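Local coordinates for protein WYL1 (Ruminococcus sp., PDB 6OAW) that probably modulates the activity of a Type VI-D CRISPR-Cas system as a WYL-domain accessory protein, and assembles as two subunits, at residues Ala384-Tyr387 with Asn388-Val391; Glu374-Arg377 with Thr378-Val381; Pro349-Gln352 with Val353-Tyr356; Glu170-Ala173 with Leu174-Asp177. One frame throughout, in Å; residues are numbered along the deposited sequence.

Interaction 1 (Ala384-Tyr387 with Asn388-Val391); sequences ADAY and NREV. Unlike the reference sequence in segment 384-387: Asp385 (reference Glu).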
ATOM      1  N   ALA B 384      -8.306  -2.203 -31.635  1.00 35.90           N
ATOM      2  CA  ALA B 384      -9.159  -1.250 -32.376  1.00 38.87           C
ATOM      3  C   ALA B 384     -10.391  -1.999 -32.900  1.00 41.40           C
ATOM      4  O   ALA B 384     -11.540  -1.498 -32.784  1.00 41.52           O
ATOM      5  CB  ALA B 384      -8.387  -0.620 -33.510  1.00 39.30           C
ATOM      6  N   ASP B 385     -10.156  -3.175 -33.470  1.00 41.28           N
ATOM      7  CA  ASP B 385     -11.245  -3.966 -34.087  1.00 43.97           C
ATOM      8  C   ASP B 385     -12.208  -4.382 -32.963  1.00 43.37           C
ATOM      9  O   ASP B 385     -13.420  -4.344 -33.186  1.00 45.68           O
ATOM     10  CB  ASP B 385     -10.634  -5.081 -34.941  1.00 46.38           C
ATOM     11  CG  ASP B 385     -11.635  -6.137 -35.321  1.00 50.97           C
ATOM     12  OD1 ASP B 385     -12.350  -5.930 -36.326  1.00 56.42           O
ATOM     13  OD2 ASP B 385     -11.733  -7.127 -34.569  1.00 56.47           O
ATOM     14  N   ALA B 386     -11.702  -4.723 -31.773  1.00 41.57           N
ATOM     15  CA  ALA B 386     -12.546  -5.122 -30.616  1.00 42.04           C
ATOM     16  C   ALA B 386     -13.415  -3.932 -30.181  1.00 42.11           C
ATOM     17  O   ALA B 386     -14.630  -4.096 -30.043  1.00 44.58           O
ATOM     18  CB  ALA B 386     -11.682  -5.660 -29.510  1.00 40.72           C
ATOM     19  N   TYR B 387     -12.828  -2.746 -30.019  1.00 41.51           N
ATOM     20  CA  TYR B 387     -13.584  -1.548 -29.577  1.00 43.77           C
ATOM     21  C   TYR B 387     -14.597  -1.139 -30.653  1.00 47.62           C
ATOM     22  O   TYR B 387     -15.775  -0.857 -30.278  1.00 49.83           O
ATOM     23  CB  TYR B 387     -12.649  -0.427 -29.150  1.00 41.14           C
ATOM     24  CG  TYR B 387     -12.101  -0.641 -27.765  1.00 40.51           C
ATOM     25  CD1 TYR B 387     -12.847  -0.280 -26.655  1.00 41.86           C
ATOM     26  CD2 TYR B 387     -10.850  -1.205 -27.562  1.00 37.88           C
ATOM     27  CE1 TYR B 387     -12.369  -0.494 -25.380  1.00 41.78           C
ATOM     28  CE2 TYR B 387     -10.351  -1.406 -26.290  1.00 37.05           C
ATOM     29  CZ  TYR B 387     -11.132  -1.079 -25.201  1.00 39.08           C
ATOM     30  OH  TYR B 387     -10.677  -1.273 -23.940  1.00 41.11           O
ATOM     31  N   ASN B 388     -14.193  -1.136 -31.933  1.00 49.10           N
ATOM     32  CA  ASN B 388     -15.098  -0.799 -33.071  1.00 52.71           C
ATOM     33  C   ASN B 388     -16.254  -1.793 -33.120  1.00 56.03           C
ATOM     34  O   ASN B 388     -17.363  -1.346 -33.362  1.00 60.54           O
ATOM     35  CB  ASN B 388     -14.359  -0.698 -34.408  1.00 52.98           C
ATOM     36  CG  ASN B 388     -13.599   0.614 -34.549  1.00 54.62           C
ATOM     37  OD1 ASN B 388     -14.066   1.648 -34.053  1.00 57.94           O
ATOM     38  ND2 ASN B 388     -12.441   0.602 -35.210  1.00 50.58           N
ATOM     39  N   ARG B 389     -16.014  -3.077 -32.883  1.00 58.66           N
ATOM     40  CA  ARG B 389     -17.061  -4.141 -32.923  1.00 64.30           C
ATOM     41  C   ARG B 389     -18.222  -3.747 -31.998  1.00 66.35           C
ATOM     42  O   ARG B 389     -19.346  -3.994 -32.377  1.00 66.25           O
ATOM     43  CB  ARG B 389     -16.483  -5.504 -32.511  1.00 66.53           C
ATOM     44  CG  ARG B 389     -16.198  -6.482 -33.645  1.00 70.44           C
ATOM     45  CD  ARG B 389     -16.131  -7.916 -33.127  1.00 73.86           C
ATOM     46  NE  ARG B 389     -15.113  -8.134 -32.097  1.00 73.06           N
ATOM     47  CZ  ARG B 389     -14.036  -8.921 -32.214  1.00 77.10           C
ATOM     48  NH1 ARG B 389     -13.169  -9.024 -31.211  1.00 77.16           N
ATOM     49  NH2 ARG B 389     -13.817  -9.605 -33.329  1.00 81.09           N
ATOM     50  N   GLU B 390     -17.954  -3.142 -30.835  1.00 68.16           N
ATOM     51  CA  GLU B 390     -18.993  -2.775 -29.830  1.00 72.68           C
ATOM     52  C   GLU B 390     -19.876  -1.621 -30.336  1.00 78.48           C
ATOM     53  O   GLU B 390     -20.961  -1.434 -29.754  1.00 82.96           O
ATOM     54  CB  GLU B 390     -18.344  -2.370 -28.500  1.00 71.06           C
ATOM     55  CG  GLU B 390     -17.653  -3.506 -27.774  1.00 69.34           C
ATOM     56  CD  GLU B 390     -18.509  -4.749 -27.554  1.00 71.95           C
ATOM     57  OE1 GLU B 390     -19.667  -4.647 -27.067  1.00 72.36           O
ATOM     58  OE2 GLU B 390     -18.000  -5.831 -27.840  1.00 70.12           O
ATOM     59  N   VAL B 391     -19.448  -0.862 -31.350  1.00 81.86           N
ATOM     60  CA  VAL B 391     -20.168   0.357 -31.833  1.00 88.70           C
ATOM     61  C   VAL B 391     -21.126  -0.009 -32.980  1.00 94.95           C
ATOM     62  O   VAL B 391     -22.223   0.580 -33.007  1.00100.92           O
ATOM     63  CB  VAL B 391     -19.192   1.466 -32.281  1.00 86.88           C
ATOM     64  CG1 VAL B 391     -19.904   2.617 -32.982  1.00 90.61           C
ATOM     65  CG2 VAL B 391     -18.368   1.997 -31.123  1.00 85.12           C
TER
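Near the C-terminus, helix 370-389 pairs Asp385 with Arg389 through an i to i+4 salt bridge on its exposed side. Asp385 OD2 lies 3.5 Å from Arg389 NH2 and sits above one face of the guanidinium, toward its rim. Carboxylate and guanidinium planes stand 78° apart, and no N-H points at the oxygen. The Arg389 chain bends at chi3 (-59°), which folds the guanidinium back along the helix until NH1 comes 4.1 Å from Ala386 CB. Beneath this pair the backbone is still helical: Asn388 N donates to Ala384 O at 2.8 Å, and Arg389 N to Asp385 O at 2.9 Å. Glu390 N makes a weak bond to Tyr387 O, three residues back, at 3.2 Å. Most of the stretch lies within reach of the second subunit, where Tyr387 OH is hydrogen-bonded to Ile366 N and Asn388 OD1 to Arg377 NH2, both of that subunit. Held by charge alone and at the protein surface, the Asp385-Arg389 pair probably adds modestly to the stability of this part of the helix, while the polar ends of Tyr387 and Asn388 serve dimer contacts.

Interaction 2 (Glu374-Arg377 with Thr378-Val381); sequences EEMR and TLYV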
ATOM      1  N   GLU B 374       6.011  -5.037 -34.440  1.00 35.96           N
ATOM      2  CA  GLU B 374       5.032  -6.046 -34.910  1.00 37.50           C
ATOM      3  C   GLU B 374       4.048  -6.408 -33.769  1.00 37.61           C
ATOM      4  O   GLU B 374       2.840  -6.529 -34.046  1.00 33.43           O
ATOM      5  CB  GLU B 374       5.769  -7.263 -35.465  1.00 40.57           C
ATOM      6  CG  GLU B 374       6.577  -6.969 -36.735  1.00 43.93           C
ATOM      7  CD  GLU B 374       7.610  -8.017 -37.103  1.00 46.91           C
ATOM      8  OE1 GLU B 374       8.527  -7.697 -37.908  1.00 50.98           O
ATOM      9  OE2 GLU B 374       7.448  -9.167 -36.645  1.00 47.43           O
ATOM     10  N   GLU B 375       4.531  -6.528 -32.526  1.00 39.90           N
ATOM     11  CA  GLU B 375       3.654  -6.810 -31.352  1.00 41.60           C
ATOM     12  C   GLU B 375       2.726  -5.617 -31.114  1.00 36.70           C
ATOM     13  O   GLU B 375       1.553  -5.844 -30.896  1.00 35.96           O
ATOM     14  CB  GLU B 375       4.423  -7.082 -30.059  1.00 43.75           C
ATOM     15  CG  GLU B 375       4.998  -8.477 -30.001  1.00 51.34           C
ATOM     16  CD  GLU B 375       5.921  -8.673 -28.815  1.00 54.42           C
ATOM     17  OE1 GLU B 375       7.105  -9.079 -29.045  1.00 56.55           O
ATOM     18  OE2 GLU B 375       5.459  -8.339 -27.672  1.00 56.93           O
HETATM   19  N   MSE B 376       3.249  -4.399 -31.140  1.00 35.04           N
HETATM   20  CA  MSE B 376       2.423  -3.191 -30.903  1.00 33.87           C
HETATM   21  C   MSE B 376       1.384  -3.087 -32.017  1.00 33.99           C
HETATM   22  O   MSE B 376       0.218  -2.843 -31.673  1.00 31.96           O
HETATM   23  CB  MSE B 376       3.270  -1.927 -30.849  1.00 34.64           C
HETATM   24  CG  MSE B 376       4.204  -1.852 -29.643  1.00 38.94           C
HETATM   25 SE   MSE B 376       3.297  -2.112 -27.893  1.00 41.92          SE
HETATM   26  CE  MSE B 376       3.400  -4.058 -27.581  1.00 39.85           C
ATOM     27  N   ARG B 377       1.777  -3.314 -33.288  1.00 33.28           N
ATOM     28  CA  ARG B 377       0.831  -3.204 -34.421  1.00 32.99           C
ATOM     29  C   ARG B 377      -0.323  -4.205 -34.208  1.00 32.22           C
ATOM     30  O   ARG B 377      -1.483  -3.800 -34.377  1.00 32.40           O
ATOM     31  CB  ARG B 377       1.498  -3.427 -35.778  1.00 35.65           C
ATOM     32  CG  ARG B 377       0.537  -3.183 -36.938  1.00 36.67           C
ATOM     33  CD  ARG B 377       1.194  -3.540 -38.236  1.00 38.47           C
ATOM     34  NE  ARG B 377       0.334  -3.202 -39.361  1.00 39.33           N
ATOM     35  CZ  ARG B 377       0.283  -3.889 -40.497  1.00 40.28           C
ATOM     36  NH1 ARG B 377       1.065  -4.943 -40.669  1.00 40.83           N
ATOM     37  NH2 ARG B 377      -0.541  -3.516 -41.459  1.00 40.60           N
ATOM     38  N   THR B 378      -0.010  -5.456 -33.873  1.00 32.11           N
ATOM     39  CA  THR B 378      -0.995  -6.525 -33.572  1.00 34.84           C
ATOM     40  C   THR B 378      -1.892  -6.086 -32.397  1.00 33.76           C
ATOM     41  O   THR B 378      -3.123  -6.108 -32.560  1.00 32.88           O
ATOM     42  CB  THR B 378      -0.258  -7.833 -33.255  1.00 38.09           C
ATOM     43  OG1 THR B 378       0.388  -8.177 -34.476  1.00 41.02           O
ATOM     44  CG2 THR B 378      -1.168  -8.962 -32.795  1.00 39.23           C
ATOM     45  N   LEU B 379      -1.299  -5.682 -31.262  1.00 31.18           N
ATOM     46  CA  LEU B 379      -2.087  -5.274 -30.070  1.00 32.34           C
ATOM     47  C   LEU B 379      -3.097  -4.198 -30.483  1.00 31.72           C
ATOM     48  O   LEU B 379      -4.309  -4.349 -30.181  1.00 31.51           O
ATOM     49  CB  LEU B 379      -1.154  -4.762 -28.974  1.00 31.80           C
ATOM     50  CG  LEU B 379      -1.828  -4.119 -27.757  1.00 33.08           C
ATOM     51  CD1 LEU B 379      -2.654  -5.147 -26.969  1.00 34.32           C
ATOM     52  CD2 LEU B 379      -0.760  -3.476 -26.859  1.00 30.93           C
ATOM     53  N   TYR B 380      -2.627  -3.174 -31.189  1.00 30.81           N
ATOM     54  CA  TYR B 380      -3.451  -1.987 -31.519  1.00 30.76           C
ATOM     55  C   TYR B 380      -4.459  -2.349 -32.601  1.00 32.18           C
ATOM     56  O   TYR B 380      -5.610  -1.918 -32.448  1.00 35.12           O
ATOM     57  CB  TYR B 380      -2.580  -0.782 -31.877  1.00 32.46           C
ATOM     58  CG  TYR B 380      -2.217  -0.028 -30.635  1.00 32.44           C
ATOM     59  CD1 TYR B 380      -3.096   0.893 -30.095  1.00 32.94           C
ATOM     60  CD2 TYR B 380      -1.096  -0.366 -29.908  1.00 31.36           C
ATOM     61  CE1 TYR B 380      -2.847   1.503 -28.880  1.00 32.92           C
ATOM     62  CE2 TYR B 380      -0.839   0.233 -28.688  1.00 32.36           C
ATOM     63  CZ  TYR B 380      -1.712   1.185 -28.176  1.00 32.39           C
ATOM     64  OH  TYR B 380      -1.470   1.813 -26.983  1.00 33.58           O
ATOM     65  N   VAL B 381      -4.074  -3.086 -33.658  1.00 31.85           N
ATOM     66  CA  VAL B 381      -5.027  -3.327 -34.775  1.00 33.28           C
ATOM     67  C   VAL B 381      -6.138  -4.231 -34.217  1.00 33.83           C
ATOM     68  O   VAL B 381      -7.287  -3.937 -34.476  1.00 33.71           O
ATOM     69  CB  VAL B 381      -4.344  -3.901 -36.034  1.00 36.15           C
ATOM     70  CG1 VAL B 381      -5.358  -4.485 -37.031  1.00 37.75           C
ATOM     71  CG2 VAL B 381      -3.494  -2.843 -36.717  1.00 36.35           C
TER
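Thr378 turns its hydroxyl back onto the helix that carries it: OG1 donates to Glu374 O at 3.0 Å, and Thr378 N donates to the same oxygen at 3.1 Å. Two bonds thus grip one oxygen, from opposite faces of its carbonyl plane. The torsion decides this, since with chi1 at -65° OG1 sits beside the backbone N and CG2 takes the place anti to it. Beside this, Arg377 and Val381, four residues apart, lie side by side and point the same way, Arg377 CG meeting Val381 CG2 at 4.1 Å. The arginine chain is extended from CG to NE, carrying the guanidinium out to the second subunit, where NE bonds to Asn388 OD1 of that chain. Tyr380 brings its ring edge-on to Met376 O, which lies in the ring plane 3.3 Å from CD2; the same oxygen accepts from Tyr380 N at 2.9 Å. On this side selenomethionine Met376, its CE 4.3 Å from Leu379 CD2, packs on Tyr387 of the second subunit, while the Tyr380 ring stacks on Tyr380 of that subunit and its OH bonds to Asn358 O. The Thr378 hydroxyl is therefore satisfied within its own helix, whereas Arg377 and Tyr380 spend their polar groups on tying helix 370-389 to its surroundings.

Interaction 3 (Pro349-Gln352 with Val353-Tyr356); sequences PPIQ and VKYY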
ATOM      1  N   PRO B 349      16.382  -2.323 -21.896  1.00 44.57           N
ATOM      2  CA  PRO B 349      16.022  -3.536 -22.625  1.00 43.40           C
ATOM      3  C   PRO B 349      14.729  -3.360 -23.420  1.00 40.86           C
ATOM      4  O   PRO B 349      13.777  -2.725 -22.969  1.00 39.47           O
ATOM      5  CB  PRO B 349      15.878  -4.573 -21.507  1.00 45.33           C
ATOM      6  CG  PRO B 349      16.818  -4.069 -20.423  1.00 47.03           C
ATOM      7  CD  PRO B 349      16.714  -2.562 -20.482  1.00 45.58           C
ATOM      8  N   PRO B 350      14.690  -3.850 -24.681  1.00 41.11           N
ATOM      9  CA  PRO B 350      13.506  -3.684 -25.529  1.00 38.04           C
ATOM     10  C   PRO B 350      12.184  -4.088 -24.852  1.00 36.65           C
ATOM     11  O   PRO B 350      11.129  -3.491 -25.122  1.00 34.30           O
ATOM     12  CB  PRO B 350      13.798  -4.617 -26.724  1.00 39.04           C
ATOM     13  CG  PRO B 350      15.308  -4.713 -26.793  1.00 41.76           C
ATOM     14  CD  PRO B 350      15.812  -4.511 -25.378  1.00 42.52           C
ATOM     15  N   ILE B 351      12.217  -5.123 -24.018  1.00 39.33           N
ATOM     16  CA  ILE B 351      10.987  -5.636 -23.343  1.00 40.21           C
ATOM     17  C   ILE B 351      10.412  -4.548 -22.414  1.00 39.44           C
ATOM     18  O   ILE B 351       9.145  -4.407 -22.400  1.00 37.74           O
ATOM     19  CB  ILE B 351      11.212  -6.969 -22.614  1.00 43.36           C
ATOM     20  CG1 ILE B 351       9.875  -7.483 -22.077  1.00 44.85           C
ATOM     21  CG2 ILE B 351      12.234  -6.822 -21.507  1.00 46.70           C
ATOM     22  CD1 ILE B 351       9.920  -8.900 -21.590  1.00 47.73           C
ATOM     23  N   GLN B 352      11.277  -3.773 -21.733  1.00 39.28           N
ATOM     24  CA  GLN B 352      10.845  -2.708 -20.791  1.00 39.26           C
ATOM     25  C   GLN B 352      10.284  -1.546 -21.597  1.00 38.69           C
ATOM     26  O   GLN B 352       9.271  -0.970 -21.187  1.00 37.22           O
ATOM     27  CB  GLN B 352      11.996  -2.249 -19.912  1.00 39.83           C
ATOM     28  CG  GLN B 352      11.627  -1.144 -18.933  1.00 39.94           C
ATOM     29  CD  GLN B 352      12.853  -0.729 -18.146  1.00 42.71           C
ATOM     30  OE1 GLN B 352      13.893  -1.387 -18.192  1.00 42.81           O
ATOM     31  NE2 GLN B 352      12.752   0.397 -17.464  1.00 42.63           N
ATOM     32  N   VAL B 353      10.906  -1.213 -22.728  1.00 39.22           N
ATOM     33  CA  VAL B 353      10.370  -0.150 -23.639  1.00 37.90           C
ATOM     34  C   VAL B 353       8.928  -0.518 -24.032  1.00 36.73           C
ATOM     35  O   VAL B 353       8.040   0.342 -23.933  1.00 35.87           O
ATOM     36  CB  VAL B 353      11.275   0.044 -24.876  1.00 36.65           C
ATOM     37  CG1 VAL B 353      10.832   1.223 -25.724  1.00 35.81           C
ATOM     38  CG2 VAL B 353      12.712   0.252 -24.450  1.00 40.42           C
ATOM     39  N   LYS B 354       8.730  -1.748 -24.482  1.00 35.78           N
ATOM     40  CA  LYS B 354       7.423  -2.301 -24.918  1.00 35.78           C
ATOM     41  C   LYS B 354       6.401  -2.202 -23.765  1.00 35.28           C
ATOM     42  O   LYS B 354       5.272  -1.691 -23.969  1.00 31.60           O
ATOM     43  CB  LYS B 354       7.663  -3.770 -25.267  1.00 37.82           C
ATOM     44  CG  LYS B 354       7.030  -4.331 -26.506  1.00 40.47           C
ATOM     45  CD  LYS B 354       6.491  -5.721 -26.291  1.00 43.44           C
ATOM     46  CE  LYS B 354       7.539  -6.760 -25.981  1.00 46.04           C
ATOM     47  NZ  LYS B 354       6.943  -7.885 -25.225  1.00 47.69           N
ATOM     48  N   TYR B 355       6.769  -2.662 -22.563  1.00 36.78           N
ATOM     49  CA  TYR B 355       5.868  -2.613 -21.379  1.00 37.82           C
ATOM     50  C   TYR B 355       5.579  -1.152 -21.013  1.00 36.88           C
ATOM     51  O   TYR B 355       4.532  -0.888 -20.430  1.00 39.25           O
ATOM     52  CB  TYR B 355       6.399  -3.357 -20.146  1.00 39.70           C
ATOM     53  CG  TYR B 355       6.506  -4.855 -20.259  1.00 41.68           C
ATOM     54  CD1 TYR B 355       5.814  -5.563 -21.227  1.00 43.87           C
ATOM     55  CD2 TYR B 355       7.263  -5.575 -19.355  1.00 46.17           C
ATOM     56  CE1 TYR B 355       5.882  -6.947 -21.294  1.00 45.66           C
ATOM     57  CE2 TYR B 355       7.358  -6.952 -19.417  1.00 48.37           C
ATOM     58  CZ  TYR B 355       6.662  -7.638 -20.390  1.00 47.72           C
ATOM     59  OH  TYR B 355       6.728  -9.001 -20.435  1.00 52.33           O
ATOM     60  N   TYR B 356       6.424  -0.199 -21.404  1.00 35.39           N
ATOM     61  CA  TYR B 356       6.158   1.221 -21.075  1.00 35.82           C
ATOM     62  C   TYR B 356       5.253   1.885 -22.115  1.00 36.06           C
ATOM     63  O   TYR B 356       4.314   2.616 -21.737  1.00 35.96           O
ATOM     64  CB  TYR B 356       7.443   2.018 -20.975  1.00 35.58           C
ATOM     65  CG  TYR B 356       7.224   3.402 -20.447  1.00 36.95           C
ATOM     66  CD1 TYR B 356       6.903   3.620 -19.121  1.00 37.69           C
ATOM     67  CD2 TYR B 356       7.264   4.500 -21.290  1.00 37.29           C
ATOM     68  CE1 TYR B 356       6.706   4.900 -18.637  1.00 39.03           C
ATOM     69  CE2 TYR B 356       7.031   5.783 -20.823  1.00 37.92           C
ATOM     70  CZ  TYR B 356       6.771   5.987 -19.486  1.00 38.86           C
ATOM     71  OH  TYR B 356       6.565   7.254 -19.004  1.00 42.79           O
TER
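Ile351 lays its ethyl arm over a face of the Tyr355 ring, one turn further along the helix. CG1 stands 3.9 Å from the centroid of the Tyr355 ring and 24° off its normal, a CH-pi contact, and CD1 runs on to Tyr355 OH at 3.4 Å. With chi1 at -174° the CG1 branch of Ile351 extends anti to the backbone N, and the two side chains lie alongside each other, pointing the same way. Ile351 O also lies over a ring face of Tyr355, 3.4 Å from CG and displaced toward the rim, while it accepts from Tyr355 N at 3.0 Å. With an alanine in place of Tyr355, the CG1-CD1 arm of Ile351 would probably lose the ring face it lies on and be freer to turn. This is the opening of helix 350-357, with Pro349 at the N-cap: its carbonyl oxygen takes both Gln352 N and Val353 N, the latter at 3.3 Å, and Pro350 O receives Lys354 N. Farther out, Val353 packs on Ser310 and Val312 of strand 310-314, and Tyr355 touches Arg301. Gln352 NE2 is bonded to Gln328 O, and Tyr356 OH to Ile325 O. The Lys354 chain bends at chi2 and chi3 and carries NZ to a salt bridge with Glu375 of helix 370-389.

Interaction 4 (Glu170-Ala173 with Leu174-Asp177); sequences EDYA and LLSD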
ATOM      1  N   GLU B 170      -4.293  -9.957  10.461  1.00 45.85           N
ATOM      2  CA  GLU B 170      -4.711  -8.594  10.035  1.00 44.75           C
ATOM      3  C   GLU B 170      -3.451  -7.780   9.727  1.00 42.64           C
ATOM      4  O   GLU B 170      -3.453  -7.048   8.713  1.00 42.82           O
ATOM      5  CB  GLU B 170      -5.549  -7.848  11.070  1.00 44.64           C
ATOM      6  CG  GLU B 170      -6.875  -8.492  11.375  1.00 47.92           C
ATOM      7  CD  GLU B 170      -8.018  -8.279  10.401  1.00 49.35           C
ATOM      8  OE1 GLU B 170      -7.827  -7.623   9.343  1.00 48.30           O
ATOM      9  OE2 GLU B 170      -9.125  -8.798  10.693  1.00 49.89           O
ATOM     10  N   ASP B 171      -2.405  -7.896  10.533  1.00 41.90           N
ATOM     11  CA  ASP B 171      -1.146  -7.146  10.268  1.00 42.37           C
ATOM     12  C   ASP B 171      -0.460  -7.700   9.006  1.00 41.45           C
ATOM     13  O   ASP B 171      -0.008  -6.905   8.183  1.00 40.32           O
ATOM     14  CB  ASP B 171      -0.161  -7.205  11.426  1.00 42.38           C
ATOM     15  CG  ASP B 171      -0.427  -6.212  12.525  1.00 44.99           C
ATOM     16  OD1 ASP B 171      -1.418  -5.464  12.411  1.00 48.31           O
ATOM     17  OD2 ASP B 171       0.335  -6.249  13.501  1.00 45.53           O
ATOM     18  N   TYR B 172      -0.383  -9.020   8.870  1.00 40.81           N
ATOM     19  CA  TYR B 172       0.151  -9.672   7.650  1.00 41.27           C
ATOM     20  C   TYR B 172      -0.480  -9.010   6.418  1.00 40.56           C
ATOM     21  O   TYR B 172       0.248  -8.483   5.565  1.00 40.21           O
ATOM     22  CB  TYR B 172      -0.121 -11.175   7.665  1.00 41.55           C
ATOM     23  CG  TYR B 172       0.245 -11.819   6.359  1.00 41.94           C
ATOM     24  CD1 TYR B 172       1.563 -12.102   6.041  1.00 41.32           C
ATOM     25  CD2 TYR B 172      -0.735 -12.061   5.407  1.00 42.10           C
ATOM     26  CE1 TYR B 172       1.896 -12.676   4.828  1.00 42.04           C
ATOM     27  CE2 TYR B 172      -0.426 -12.639   4.197  1.00 42.72           C
ATOM     28  CZ  TYR B 172       0.892 -12.942   3.904  1.00 43.63           C
ATOM     29  OH  TYR B 172       1.135 -13.520   2.691  1.00 43.41           O
ATOM     30  N   ALA B 173      -1.811  -8.944   6.399  1.00 41.73           N
ATOM     31  CA  ALA B 173      -2.625  -8.472   5.256  1.00 43.21           C
ATOM     32  C   ALA B 173      -2.345  -7.018   4.894  1.00 43.59           C
ATOM     33  O   ALA B 173      -2.735  -6.657   3.763  1.00 44.16           O
ATOM     34  CB  ALA B 173      -4.088  -8.638   5.551  1.00 42.79           C
ATOM     35  N   LEU B 174      -1.762  -6.215   5.794  1.00 44.54           N
ATOM     36  CA  LEU B 174      -1.512  -4.761   5.567  1.00 46.16           C
ATOM     37  C   LEU B 174      -0.117  -4.541   4.967  1.00 43.64           C
ATOM     38  O   LEU B 174       0.174  -3.426   4.487  1.00 42.34           O
ATOM     39  CB  LEU B 174      -1.682  -3.984   6.890  1.00 47.54           C
ATOM     40  CG  LEU B 174      -3.125  -3.900   7.419  1.00 50.30           C
ATOM     41  CD1 LEU B 174      -3.187  -3.211   8.776  1.00 51.81           C
ATOM     42  CD2 LEU B 174      -4.072  -3.233   6.431  1.00 50.58           C
ATOM     43  N   LEU B 175       0.756  -5.535   5.043  1.00 42.31           N
ATOM     44  CA  LEU B 175       2.145  -5.415   4.541  1.00 41.90           C
ATOM     45  C   LEU B 175       2.125  -5.235   3.023  1.00 40.04           C
ATOM     46  O   LEU B 175       1.170  -5.744   2.366  1.00 38.14           O
ATOM     47  CB  LEU B 175       2.925  -6.678   4.896  1.00 42.89           C
ATOM     48  CG  LEU B 175       3.174  -6.895   6.378  1.00 44.17           C
ATOM     49  CD1 LEU B 175       3.807  -8.260   6.603  1.00 45.34           C
ATOM     50  CD2 LEU B 175       4.061  -5.780   6.930  1.00 44.23           C
ATOM     51  N   SER B 176       3.180  -4.639   2.478  1.00 39.58           N
ATOM     52  CA  SER B 176       3.384  -4.557   1.002  1.00 40.07           C
ATOM     53  C   SER B 176       3.522  -5.970   0.410  1.00 38.95           C
ATOM     54  O   SER B 176       3.870  -6.911   1.162  1.00 37.90           O
ATOM     55  CB  SER B 176       4.589  -3.712   0.703  1.00 40.27           C
ATOM     56  OG  SER B 176       5.774  -4.437   0.999  1.00 39.96           O
ATOM     57  N   ASP B 177       3.308  -6.120  -0.899  1.00 39.44           N
ATOM     58  CA  ASP B 177       3.489  -7.412  -1.602  1.00 39.38           C
ATOM     59  C   ASP B 177       4.865  -7.998  -1.266  1.00 38.50           C
ATOM     60  O   ASP B 177       4.907  -9.174  -0.868  1.00 39.47           O
ATOM     61  CB  ASP B 177       3.235  -7.265  -3.116  1.00 40.49           C
ATOM     62  CG  ASP B 177       1.782  -6.931  -3.464  1.00 42.03           C
ATOM     63  OD1 ASP B 177       0.946  -6.889  -2.546  1.00 43.57           O
ATOM     64  OD2 ASP B 177       1.485  -6.682  -4.652  1.00 45.88           O
TER
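Leu174 lies back over Glu170, its CG 3.4 Å from Glu170 O and its CB close to Asp171 O, in the stretch joining helix 161-172 to helix 177-184. With chi1 at -69° CG stands beside the backbone N, and this lays the branch against the carbonyl of Glu170. Its own N donates to Asp171 O at 3.0 Å, approaching from above the carbonyl plane, 62° out of it. Leu175 repeats the pattern one residue on: N bonds to Tyr172 O at 3.0 Å and closes a type I beta turn from Tyr172 to Leu175, again with the donor above the carbonyl plane. The Leu175 side chain follows the same oxygen, CG lying 3.4 Å from Tyr172 O, and CD1 comes 4.5 Å from Tyr172 CD1 at a slant to the ring. Leu175 also packs on Leu87 and on Leu183 of helix 177-184, a helix that the Tyr172 ring touches too. An alanine in place of Leu175 is likely to open a gap beside the Tyr172 ring and take away the packing on Leu87 and Leu183. Tyr172 itself is pinned from the far end, its OH bonded to Asp39 OD2. Just past the turn Ser176 occupies the N-cap of helix 177-184. Because both N-H groups meet their carbonyls from above the plane, off the lone pairs, these two bonds are probably less favourable than straight helical ones, and the apolar contacts of Leu175 help to fix the turn.

How the interactions relate
Along the chain the order is interaction 4, 3, 2, 1. Interactions 2 and 1 lie in series on helix 370-389, their centres 15 Å apart, and both touch the second subunit. Interaction 3, on helix 350-357, has its centre 14 Å from that of interaction 2 and meets it through the salt bridge of Lys354 NZ with Glu375 OE2 (2.9 Å) and the packing of Lys354 CD on Met376 CE. Interaction 4 stands apart, between helices 161-172 and 177-184, its centre 30 to 40 Å from the others. Three of the contacts thus lie in one C-terminal region, whose last helix takes part in joining the subunits, while the fourth shapes a distant part of the chain.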